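PDB 5XH8: extracellular invertase from Aspergillus kawachii, which probably hydrolyses the terminal beta-fructofuranoside link of sucrose and, with high transfructosylation activity, passes fructosyl groups on to build fructooligosaccharides such as 1-kestose. Local coordinates for residues Phe245-Gly250 with Ile270-Ser275; Asp288-Ser293 with Ala309-Trp314; Tyr120-Trp125 with Val280-Ser285; Pro204-Tyr209 with Gly223-Glu228. All coordinates share one frame; numbering follows the deposited sequence.

Interaction 1: residues Phe245-Gly250 with Ile270-Ser275; sequences FNFETG and IGTEGS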
# COMPACT_ATOMS: atom_id res chain seq x y z
N PHE A 245 18.19 -15.88 -11.57
CA PHE A 245 17.71 -14.50 -11.72
C PHE A 245 16.82 -13.97 -10.61
O PHE A 245 16.55 -12.77 -10.56
CB PHE A 245 17.04 -14.34 -13.05
CG PHE A 245 17.98 -14.51 -14.22
CD1 PHE A 245 18.25 -15.77 -14.74
CD2 PHE A 245 18.59 -13.41 -14.81
CE1 PHE A 245 19.10 -15.94 -15.83
CE2 PHE A 245 19.46 -13.56 -15.90
CZ PHE A 245 19.71 -14.83 -16.41
N ASN A 246 16.35 -14.84 -9.73
CA ASN A 246 15.41 -14.45 -8.68
C ASN A 246 15.30 -15.60 -7.68
O ASN A 246 15.31 -16.74 -8.09
CB ASN A 246 14.03 -14.15 -9.29
CG ASN A 246 13.07 -13.56 -8.30
OD1 ASN A 246 13.29 -12.47 -7.77
ND2 ASN A 246 11.99 -14.27 -8.04
N PHE A 247 15.24 -15.29 -6.39
CA PHE A 247 14.96 -16.28 -5.35
C PHE A 247 13.45 -16.29 -5.00
O PHE A 247 12.83 -15.23 -4.94
CB PHE A 247 15.72 -16.00 -4.05
CG PHE A 247 17.22 -16.21 -4.10
CD1 PHE A 247 17.85 -16.97 -5.10
CD2 PHE A 247 18.00 -15.66 -3.09
CE1 PHE A 247 19.23 -17.13 -5.09
CE2 PHE A 247 19.39 -15.83 -3.08
CZ PHE A 247 20.00 -16.58 -4.08
N GLU A 248 12.93 -17.49 -4.72
CA GLU A 248 11.54 -17.73 -4.34
C GLU A 248 11.51 -18.64 -3.10
O GLU A 248 12.47 -19.38 -2.84
CB GLU A 248 10.79 -18.39 -5.49
CG GLU A 248 10.74 -17.55 -6.78
CD GLU A 248 9.64 -17.99 -7.71
OE1 GLU A 248 9.86 -18.98 -8.45
OE2 GLU A 248 8.53 -17.37 -7.65
N THR A 249 10.42 -18.55 -2.35
CA THR A 249 10.10 -19.45 -1.22
C THR A 249 11.26 -19.74 -0.26
O THR A 249 11.46 -20.89 0.18
CB THR A 249 9.47 -20.78 -1.72
OG1 THR A 249 10.44 -21.54 -2.44
CG2 THR A 249 8.28 -20.48 -2.61
N GLY A 250 12.00 -18.68 0.06
CA GLY A 250 13.08 -18.75 1.04
C GLY A 250 12.55 -19.20 2.38
O GLY A 250 11.66 -18.57 2.92
N ILE A 270 15.61 -22.56 -0.97
CA ILE A 270 15.12 -21.56 -1.92
C ILE A 270 14.84 -22.20 -3.24
O ILE A 270 15.50 -23.17 -3.60
CB ILE A 270 16.15 -20.45 -2.22
CG1 ILE A 270 17.56 -21.03 -2.42
CG2 ILE A 270 16.15 -19.44 -1.10
CD1 ILE A 270 18.45 -20.09 -3.18
N GLY A 271 13.87 -21.64 -3.95
CA GLY A 271 13.72 -21.87 -5.38
C GLY A 271 14.54 -20.80 -6.09
O GLY A 271 14.55 -19.65 -5.67
N THR A 272 15.21 -21.18 -7.17
CA THR A 272 15.84 -20.17 -8.03
C THR A 272 15.24 -20.26 -9.43
O THR A 272 15.02 -21.35 -9.96
CB THR A 272 17.39 -20.30 -8.07
OG1 THR A 272 17.80 -21.38 -8.92
CG2 THR A 272 17.93 -20.51 -6.71
N GLU A 273 14.98 -19.08 -10.01
CA GLU A 273 14.38 -18.95 -11.32
C GLU A 273 15.49 -18.70 -12.35
O GLU A 273 16.10 -17.63 -12.37
CB GLU A 273 13.37 -17.81 -11.36
CG GLU A 273 12.20 -17.98 -10.40
CD GLU A 273 11.05 -17.06 -10.76
OE1 GLU A 273 10.39 -17.33 -11.79
OE2 GLU A 273 10.85 -16.06 -10.03
N GLY A 274 15.72 -19.72 -13.19
CA GLY A 274 16.75 -19.69 -14.22
C GLY A 274 16.25 -19.52 -15.63
O GLY A 274 15.03 -19.61 -15.92
N SER A 275 17.20 -19.27 -16.52
CA SER A 275 16.93 -18.98 -17.91
C SER A 275 18.17 -19.27 -18.73
O SER A 275 19.26 -19.10 -18.22
CB SER A 275 16.60 -17.50 -18.05
OG SER A 275 16.16 -17.19 -19.36
O HOH W 1 8.50 -19.91 -10.49

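Interaction 2: residues Asp288-Ser293 with Ala309-Trp314; sequences DMLWVS and AGFLDW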
# COMPACT_ATOMS: atom_id res chain seq x y z
N ASP A 288 15.19 -24.51 -10.04
CA ASP A 288 16.07 -25.27 -9.13
C ASP A 288 15.60 -25.21 -7.67
O ASP A 288 15.33 -24.13 -7.18
CB ASP A 288 17.49 -24.72 -9.18
CG ASP A 288 18.23 -25.07 -10.46
OD1 ASP A 288 17.81 -26.02 -11.18
OD2 ASP A 288 19.24 -24.38 -10.71
N MET A 289 15.52 -26.38 -7.01
CA MET A 289 15.07 -26.51 -5.62
C MET A 289 16.27 -26.78 -4.73
O MET A 289 16.65 -27.95 -4.49
CB MET A 289 14.03 -27.61 -5.47
CG MET A 289 13.31 -27.64 -4.13
SD MET A 289 12.64 -26.04 -3.61
CE MET A 289 13.72 -25.57 -2.25
N LEU A 290 16.86 -25.70 -4.24
CA LEU A 290 18.15 -25.74 -3.54
C LEU A 290 18.06 -25.67 -2.01
O LEU A 290 17.09 -25.14 -1.44
CB LEU A 290 19.04 -24.61 -4.05
CG LEU A 290 19.24 -24.44 -5.55
CD1 LEU A 290 20.13 -23.23 -5.84
CD2 LEU A 290 19.85 -25.69 -6.14
N TRP A 291 19.08 -26.23 -1.35
CA TRP A 291 19.38 -25.98 0.07
C TRP A 291 20.78 -25.38 0.16
O TRP A 291 21.62 -25.57 -0.74
CB TRP A 291 19.27 -27.25 0.92
CG TRP A 291 20.34 -28.31 0.64
CD1 TRP A 291 20.21 -29.39 -0.17
CD2 TRP A 291 21.69 -28.36 1.16
NE1 TRP A 291 21.37 -30.13 -0.18
CE2 TRP A 291 22.30 -29.52 0.62
CE3 TRP A 291 22.43 -27.54 2.04
CZ2 TRP A 291 23.64 -29.89 0.91
CZ3 TRP A 291 23.78 -27.91 2.33
CH2 TRP A 291 24.36 -29.08 1.75
N VAL A 292 21.01 -24.61 1.23
CA VAL A 292 22.27 -23.88 1.42
C VAL A 292 22.58 -23.80 2.90
O VAL A 292 21.70 -23.43 3.69
CB VAL A 292 22.22 -22.44 0.89
CG1 VAL A 292 23.62 -21.81 0.89
CG2 VAL A 292 21.65 -22.39 -0.51
N SER A 293 23.82 -24.16 3.25
CA SER A 293 24.34 -24.02 4.61
C SER A 293 25.17 -22.75 4.65
O SER A 293 25.81 -22.42 3.67
CB SER A 293 25.24 -25.21 4.97
OG SER A 293 25.80 -25.05 6.27
N ALA A 309 26.21 -26.18 -0.50
CA ALA A 309 24.87 -26.12 -1.07
C ALA A 309 24.61 -27.32 -1.97
O ALA A 309 25.56 -27.93 -2.53
CB ALA A 309 24.68 -24.83 -1.84
N GLY A 310 23.33 -27.64 -2.12
CA GLY A 310 22.90 -28.77 -2.94
C GLY A 310 21.45 -28.61 -3.32
O GLY A 310 20.89 -27.51 -3.20
N PHE A 311 20.84 -29.72 -3.76
CA PHE A 311 19.43 -29.74 -4.12
C PHE A 311 18.64 -30.44 -3.01
O PHE A 311 19.05 -31.50 -2.53
CB PHE A 311 19.20 -30.47 -5.44
CG PHE A 311 19.52 -29.65 -6.65
CD1 PHE A 311 20.84 -29.53 -7.09
CD2 PHE A 311 18.51 -29.02 -7.38
CE1 PHE A 311 21.14 -28.79 -8.21
CE2 PHE A 311 18.81 -28.27 -8.52
CZ PHE A 311 20.13 -28.16 -8.94
N LEU A 312 17.55 -29.82 -2.56
CA LEU A 312 16.57 -30.51 -1.74
C LEU A 312 15.81 -31.57 -2.57
O LEU A 312 15.37 -32.62 -2.04
CB LEU A 312 15.62 -29.49 -1.12
CG LEU A 312 14.50 -30.02 -0.23
CD1 LEU A 312 15.03 -30.85 0.93
CD2 LEU A 312 13.69 -28.85 0.27
N ASP A 313 15.63 -31.28 -3.85
CA ASP A 313 15.13 -32.29 -4.79
C ASP A 313 15.61 -31.95 -6.19
O ASP A 313 15.43 -30.81 -6.65
CB ASP A 313 13.59 -32.44 -4.78
CG ASP A 313 13.14 -33.75 -5.43
OD1 ASP A 313 13.08 -33.79 -6.68
OD2 ASP A 313 12.90 -34.74 -4.72
N TRP A 314 16.22 -32.93 -6.85
CA TRP A 314 16.78 -32.77 -8.19
C TRP A 314 15.73 -32.80 -9.30
O TRP A 314 16.06 -32.53 -10.46
CB TRP A 314 17.88 -33.84 -8.48
CG TRP A 314 19.18 -33.60 -7.79
CD1 TRP A 314 19.54 -34.02 -6.53
CD2 TRP A 314 20.31 -32.91 -8.32
NE1 TRP A 314 20.82 -33.61 -6.25
CE2 TRP A 314 21.31 -32.93 -7.33
CE3 TRP A 314 20.57 -32.27 -9.53
CZ2 TRP A 314 22.56 -32.34 -7.52
CZ3 TRP A 314 21.80 -31.68 -9.73
CH2 TRP A 314 22.78 -31.71 -8.71
O HOH W 2 15.25 -28.81 -8.65

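Interaction 3: residues Tyr120-Trp125 with Val280-Ser285; sequences YLPIHW and VPQLTS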
# COMPACT_ATOMS: atom_id res chain seq x y z
N TYR A 120 -1.65 -6.32 -8.54
CA TYR A 120 -1.34 -6.08 -9.96
C TYR A 120 -0.60 -7.27 -10.54
O TYR A 120 0.30 -7.81 -9.89
CB TYR A 120 -0.46 -4.83 -10.18
CG TYR A 120 -1.15 -3.58 -9.75
CD1 TYR A 120 -2.05 -2.92 -10.60
CD2 TYR A 120 -0.95 -3.06 -8.47
CE1 TYR A 120 -2.74 -1.80 -10.17
CE2 TYR A 120 -1.66 -1.94 -8.03
CZ TYR A 120 -2.54 -1.32 -8.88
OH TYR A 120 -3.22 -0.20 -8.44
N LEU A 121 -0.99 -7.65 -11.75
CA LEU A 121 -0.34 -8.69 -12.54
C LEU A 121 -0.11 -8.11 -13.96
O LEU A 121 -0.81 -7.19 -14.35
CB LEU A 121 -1.24 -9.93 -12.61
CG LEU A 121 -1.34 -10.81 -11.36
CD1 LEU A 121 -2.36 -11.92 -11.59
CD2 LEU A 121 0.01 -11.42 -11.00
N PRO A 122 0.87 -8.60 -14.73
CA PRO A 122 1.75 -9.74 -14.37
C PRO A 122 2.91 -9.35 -13.47
O PRO A 122 3.25 -8.19 -13.37
CB PRO A 122 2.29 -10.19 -15.74
CG PRO A 122 2.32 -8.94 -16.54
CD PRO A 122 1.11 -8.13 -16.11
N ILE A 123 3.54 -10.35 -12.86
CA ILE A 123 4.72 -10.16 -12.05
C ILE A 123 5.72 -11.20 -12.52
O ILE A 123 5.42 -12.41 -12.50
CB ILE A 123 4.40 -10.39 -10.54
CG1 ILE A 123 3.28 -9.45 -10.03
CG2 ILE A 123 5.66 -10.27 -9.70
CD1 ILE A 123 2.65 -9.96 -8.76
N HIS A 124 6.90 -10.75 -12.93
CA HIS A 124 7.98 -11.68 -13.30
C HIS A 124 9.34 -10.99 -13.26
O HIS A 124 9.45 -9.82 -13.57
CB HIS A 124 7.73 -12.30 -14.68
CG HIS A 124 8.51 -13.55 -14.92
ND1 HIS A 124 9.63 -13.59 -15.71
CD2 HIS A 124 8.34 -14.81 -14.44
CE1 HIS A 124 10.12 -14.81 -15.74
NE2 HIS A 124 9.36 -15.58 -14.97
N TRP A 125 10.37 -11.74 -12.87
CA TRP A 125 11.72 -11.21 -12.77
C TRP A 125 12.25 -10.60 -14.08
O TRP A 125 13.04 -9.67 -14.04
CB TRP A 125 12.70 -12.28 -12.24
CG TRP A 125 12.87 -13.47 -13.14
CD1 TRP A 125 12.25 -14.68 -13.02
CD2 TRP A 125 13.74 -13.59 -14.27
NE1 TRP A 125 12.64 -15.53 -14.01
CE2 TRP A 125 13.56 -14.89 -14.79
CE3 TRP A 125 14.63 -12.71 -14.91
CZ2 TRP A 125 14.24 -15.34 -15.93
CZ3 TRP A 125 15.31 -13.17 -16.04
CH2 TRP A 125 15.10 -14.46 -16.54
N VAL A 280 13.79 -15.17 -22.33
CA VAL A 280 12.48 -15.12 -22.99
C VAL A 280 11.47 -14.41 -22.05
O VAL A 280 11.32 -14.85 -20.90
CB VAL A 280 11.99 -16.52 -23.36
CG1 VAL A 280 10.61 -16.46 -24.02
CG2 VAL A 280 13.01 -17.20 -24.28
N PRO A 281 10.80 -13.34 -22.52
CA PRO A 281 9.97 -12.56 -21.61
C PRO A 281 8.93 -13.41 -20.90
O PRO A 281 8.23 -14.21 -21.55
CB PRO A 281 9.31 -11.51 -22.52
CG PRO A 281 10.29 -11.33 -23.64
CD PRO A 281 10.88 -12.70 -23.86
N GLN A 282 8.86 -13.26 -19.58
CA GLN A 282 7.94 -13.97 -18.69
C GLN A 282 8.13 -15.48 -18.61
O GLN A 282 7.23 -16.16 -18.14
CB GLN A 282 6.47 -13.62 -19.01
CG GLN A 282 6.18 -12.16 -18.77
CD GLN A 282 4.69 -11.83 -18.85
OE1 GLN A 282 3.90 -12.35 -18.09
NE2 GLN A 282 4.34 -10.96 -19.74
N LEU A 283 9.29 -15.99 -18.99
CA LEU A 283 9.55 -17.42 -18.91
C LEU A 283 10.69 -17.71 -17.99
O LEU A 283 11.80 -17.19 -18.17
CB LEU A 283 9.90 -18.03 -20.28
CG LEU A 283 10.17 -19.55 -20.30
CD1 LEU A 283 8.90 -20.31 -19.93
CD2 LEU A 283 10.69 -20.03 -21.65
N THR A 284 10.41 -18.56 -17.00
CA THR A 284 11.43 -19.20 -16.19
C THR A 284 11.61 -20.60 -16.74
O THR A 284 10.68 -21.40 -16.68
CB THR A 284 11.02 -19.26 -14.72
OG1 THR A 284 10.92 -17.92 -14.22
CG2 THR A 284 12.07 -20.04 -13.92
N SER A 285 12.80 -20.90 -17.29
CA SER A 285 12.99 -22.19 -17.98
C SER A 285 13.53 -23.23 -17.03
O SER A 285 13.29 -24.41 -17.25
CB SER A 285 13.92 -22.06 -19.20
OG SER A 285 15.13 -21.46 -18.80
O HOH W 3 4.31 -13.41 -15.59

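Interaction 4: residues Pro204-Tyr209 with Gly223-Glu228; sequences PAQFLY and GQWWHE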
# COMPACT_ATOMS: atom_id res chain seq x y z
N PRO A 204 19.60 -11.96 -7.33
CA PRO A 204 18.70 -12.51 -6.32
C PRO A 204 19.07 -12.16 -4.88
O PRO A 204 20.26 -11.91 -4.58
CB PRO A 204 18.81 -14.03 -6.53
CG PRO A 204 20.14 -14.22 -7.19
CD PRO A 204 20.28 -13.03 -8.08
N ALA A 205 18.08 -12.16 -4.00
CA ALA A 205 18.28 -11.83 -2.60
C ALA A 205 17.16 -12.27 -1.68
O ALA A 205 16.02 -12.47 -2.12
CB ALA A 205 18.46 -10.32 -2.45
N GLN A 206 17.51 -12.43 -0.41
CA GLN A 206 16.56 -12.47 0.67
C GLN A 206 16.67 -11.17 1.43
O GLN A 206 17.77 -10.77 1.89
CB GLN A 206 16.86 -13.62 1.62
CG GLN A 206 16.68 -14.99 0.99
CD GLN A 206 16.86 -16.11 2.01
OE1 GLN A 206 17.19 -15.88 3.18
NE2 GLN A 206 16.62 -17.33 1.56
N PHE A 207 15.52 -10.51 1.57
CA PHE A 207 15.39 -9.30 2.35
C PHE A 207 14.96 -9.71 3.75
O PHE A 207 13.94 -10.39 3.90
CB PHE A 207 14.33 -8.40 1.72
CG PHE A 207 14.58 -8.09 0.28
CD1 PHE A 207 15.46 -7.06 -0.08
CD2 PHE A 207 13.98 -8.82 -0.72
CE1 PHE A 207 15.71 -6.77 -1.41
CE2 PHE A 207 14.22 -8.54 -2.04
CZ PHE A 207 15.09 -7.51 -2.39
N LEU A 208 15.71 -9.27 4.77
CA LEU A 208 15.52 -9.72 6.16
C LEU A 208 14.87 -8.62 6.97
O LEU A 208 15.23 -7.45 6.82
CB LEU A 208 16.87 -10.12 6.79
CG LEU A 208 16.87 -10.62 8.25
CD1 LEU A 208 16.10 -11.93 8.39
CD2 LEU A 208 18.30 -10.77 8.78
N TYR A 209 13.92 -9.01 7.83
CA TYR A 209 13.21 -8.10 8.73
C TYR A 209 13.08 -8.68 10.12
O TYR A 209 13.08 -9.89 10.29
CB TYR A 209 11.77 -7.81 8.21
CG TYR A 209 11.70 -7.12 6.88
CD1 TYR A 209 11.90 -7.82 5.70
CD2 TYR A 209 11.41 -5.77 6.80
CE1 TYR A 209 11.85 -7.19 4.48
CE2 TYR A 209 11.34 -5.13 5.57
CZ TYR A 209 11.55 -5.86 4.42
OH TYR A 209 11.51 -5.24 3.21
N GLY A 223 18.29 -5.42 6.04
CA GLY A 223 19.17 -5.50 4.87
C GLY A 223 19.00 -6.76 4.07
O GLY A 223 18.30 -7.70 4.49
N GLN A 224 19.66 -6.79 2.92
CA GLN A 224 19.77 -8.01 2.14
C GLN A 224 20.76 -8.97 2.79
O GLN A 224 21.92 -9.03 2.38
CB GLN A 224 20.24 -7.70 0.73
CG GLN A 224 19.23 -6.89 -0.04
CD GLN A 224 19.81 -6.33 -1.29
OE1 GLN A 224 20.08 -5.12 -1.37
NE2 GLN A 224 20.01 -7.18 -2.28
N TRP A 225 20.30 -9.72 3.79
CA TRP A 225 21.21 -10.54 4.57
C TRP A 225 21.91 -11.61 3.71
O TRP A 225 22.98 -12.06 4.07
CB TRP A 225 20.51 -11.13 5.81
CG TRP A 225 19.86 -12.45 5.63
CD1 TRP A 225 19.02 -12.83 4.61
CD2 TRP A 225 20.00 -13.58 6.47
NE1 TRP A 225 18.65 -14.14 4.75
CE2 TRP A 225 19.22 -14.63 5.89
CE3 TRP A 225 20.71 -13.84 7.64
CZ2 TRP A 225 19.14 -15.91 6.47
CZ3 TRP A 225 20.61 -15.10 8.23
CH2 TRP A 225 19.84 -16.12 7.64
N TRP A 226 21.31 -12.00 2.58
CA TRP A 226 21.95 -12.85 1.60
C TRP A 226 21.56 -12.36 0.22
O TRP A 226 20.36 -12.18 -0.08
CB TRP A 226 21.54 -14.33 1.78
CG TRP A 226 22.18 -15.27 0.78
CD1 TRP A 226 23.45 -15.19 0.27
CD2 TRP A 226 21.60 -16.45 0.22
NE1 TRP A 226 23.67 -16.22 -0.61
CE2 TRP A 226 22.56 -17.01 -0.66
CE3 TRP A 226 20.36 -17.09 0.36
CZ2 TRP A 226 22.32 -18.18 -1.40
CZ3 TRP A 226 20.10 -18.24 -0.39
CH2 TRP A 226 21.10 -18.78 -1.26
N HIS A 227 22.56 -12.11 -0.62
CA HIS A 227 22.34 -11.74 -2.00
C HIS A 227 23.50 -12.24 -2.84
O HIS A 227 24.58 -12.43 -2.34
CB HIS A 227 22.16 -10.21 -2.11
CG HIS A 227 23.37 -9.44 -1.71
ND1 HIS A 227 24.35 -9.05 -2.61
CD2 HIS A 227 23.80 -9.02 -0.49
CE1 HIS A 227 25.31 -8.42 -1.97
NE2 HIS A 227 25.01 -8.39 -0.68
N GLU A 228 23.25 -12.47 -4.12
CA GLU A 228 24.27 -12.98 -5.04
C GLU A 228 24.12 -12.24 -6.35
O GLU A 228 23.03 -11.77 -6.67
CB GLU A 228 24.07 -14.47 -5.29
CG GLU A 228 24.18 -15.36 -4.07
CD GLU A 228 25.60 -15.50 -3.54
OE1 GLU A 228 26.55 -15.06 -4.21
OE2 GLU A 228 25.74 -16.05 -2.43

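Interaction 1: residues Phe245-Gly250 with Ile270-Ser275
E248 and E273 stack their carboxylates, the planes 20° apart although the side chains cross at about a right angle; E248 OE1 and E273 OE2, both acceptors, are 3.5 Å apart. In both residues CG is anti to the carbonyl carbon and the chain then runs extended, which carries the acid groups to one meeting point. E273 OE2 accepts from N246 ND2 at 2.9 Å through its anti lone pair, and lies 25° out of the N246 amide plane; N246 OD1 turns to T167. A water donates to E248 OE1 at 2.6 Å and more weakly to E273 OE1. Outside the segments, Y319 bonds E248 OE1, R170 forms a salt bridge with E248 OE2, and T284 bonds E273 OE1. On the apolar face of F247 and T272, I270 CD1 lies over the F247 ring, 3.8 Å from its centroid, placed there by a CG1 squeezed between backbone N and carbonyl carbon (chi1 43°). Between these two faces the strands pair antiparallel, E248 N to G271 O and G271 N to E248 O both 2.9 Å. F245 CE1 packs on S275 CB at 3.7 Å. The two stacked carboxylates thus have each oxygen orientated by a defined partner, and R170, also a long, weak partner of E273, probably offsets their like charges; a glycerol about 4 Å from the E248 side chain is consistent with a lining of the family 32 sugar pocket.

Interaction 2: residues Asp288-Ser293 with Ala309-Trp314
Strand 288-293 runs antiparallel to strand 309-311, their axes 4.5 Å apart at 150°, with W291 and G310 as a hydrogen-bonded pair between the non-hydrogen-bonded pairs L290-F311 and V292-A309; where the chain turns its corner, L312 N bonds M289 O at 2.8 Å. The W291 indole folds back over the other strand because its CG lies between backbone N and carbonyl carbon (chi1 68°). G310, having no side chain, meets one ring face directly: its CA is 3.8 Å from the centroid of the five-membered ring, while A309 CA stands over the six-membered ring. F311 O lies in the ring plane at the indole edge, 3.4 Å from W291 CD1. F311 is sandwiched. L290 CD2 sits centrally over one face, 3.6 Å from the ring centroid, W314 CE3 lies over the opposite face, and D288 OD1 arrives at the edge, its carboxylate steeply turned against the ring; D288 OD2 is bonded to R242 N. M289 and L312 run side by side, CE to CD2 4.1 Å. One water accepts from M289 N and donates to D313 O, bridging the ends of the segments. D313 itself reaches R374 and S318, a residue of the sodium site, and the M289 side chain is about 5 Å from that ion. The arrangement is the antiparallel hairpin of a beta-propeller blade, with the corner at L312 leading the chain away toward the metal site.

Interaction 3: residues Tyr120-Trp125 with Val280-Ser285
H124 and W125 both donate to one hydroxyl, T284 OG1: the bond from H124 NE2 measures 2.9 Å and that from W125 NE1 3.0 Å. OG1 lies in the indole plane, on a fairly straight line (155°), but is tilted 20° from the imidazole plane, where the bond is more bent. A third bond joins OG1 to E273. The donors converge through their torsions, H124 CG anti to the backbone N (chi1 -161°) and W125 CG between backbone N and carbonyl carbon. W125 CD1 lies over one face of H124, offset toward the rim. Over the opposite face comes the turn: Q282 CA stands 3.8 Å from the imidazole centroid. That turn, type II from V280 to L283, is closed by L283 N to V280 O at 3.0 Å. S126 OG bonds both H124 ND1 and Q282 N, fixing the ring's rotation from its other nitrogen. Farther out, Q282 OE1 lies 3.6 Å from P122 CB; a water donates to Q282 OE1 at 2.7 Å and weakly to I123 O. W125 also stacks with F245. With one threonine hydroxyl gripped by three partners, the two loops are tied into a polar chain ending on the E273 carboxylate; glycerol, probably from the crystallisation liquor, lies about 3 Å from the H124 side chain.

Interaction 4: residues Pro204-Tyr209 with Gly223-Glu228
The contact is a beta hairpin in a four-stranded antiparallel sheet, strand 203-211 pairing with an edge strand of the sheet, 219-227. Two backbone bonds frame its irregular middle: Q206 N to W226 O at 2.9 Å and L208 N to G223 O at 3.0 Å, with E228 N to P204 O following beyond. Between them Q224 makes an inverse gamma turn and the chain turns a corner at W225 and W226, which brings both indoles to the same partner, Q206. W225 NE1 donates to Q206 OE1 at 2.8 Å along a nearly straight line (167°). The oxygen lies only 4° from the indole plane, and the amide is turned just 22° against it, with the two side chains running side by side. Q206 reaches this place with CG anti to the carbonyl carbon and an extended chain. Its NE2, bonded to T268 OG1, meets the edge of the W226 ring, 3.9 Å from CE3, amide and ring being steeply inclined. W226 NE1 points the other way and donates to E228 OE2 at 2.8 Å. Next to Q206, L208 CD2 packs on W225 CB (3.7 Å). On the side of A205, F207 and Q224 lie alongside, CD1 to CG 3.8 Å, and Q224 NE2 touches A205 CB at 3.5 Å. Both tryptophans also meet the ring of F304, and W226 packs on I270. The hairpin is thus the outer part of one blade of the family 32 beta-propeller, its W226 and Q206 lodged against the strands of the next blade.

Overall arrangement
Interactions 1 and 2 belong to one sheet: I270 O meets L290 N at 2.9 Å and T272 pairs with D288, so strands 265-274 of interaction 1 and 286-298 of interaction 2 are neighbours in it. Interaction 3 sits on the same side of the chain's centre as interaction 1, their centres 12 Å apart, joined through E273 OE1 and T284 OG1 (2.6 Å). Glycerol lies about 3 Å from the H124 side chain and about 4 Å from that of E248, consistent with the sugar pocket. Interaction 4, in a separate sheet, abuts through W226 CH2, 3.5 Å from I270 CD1; its nearest atoms are about 8 Å from interaction 3. The sodium ion is about 5 Å from the M289 side chain.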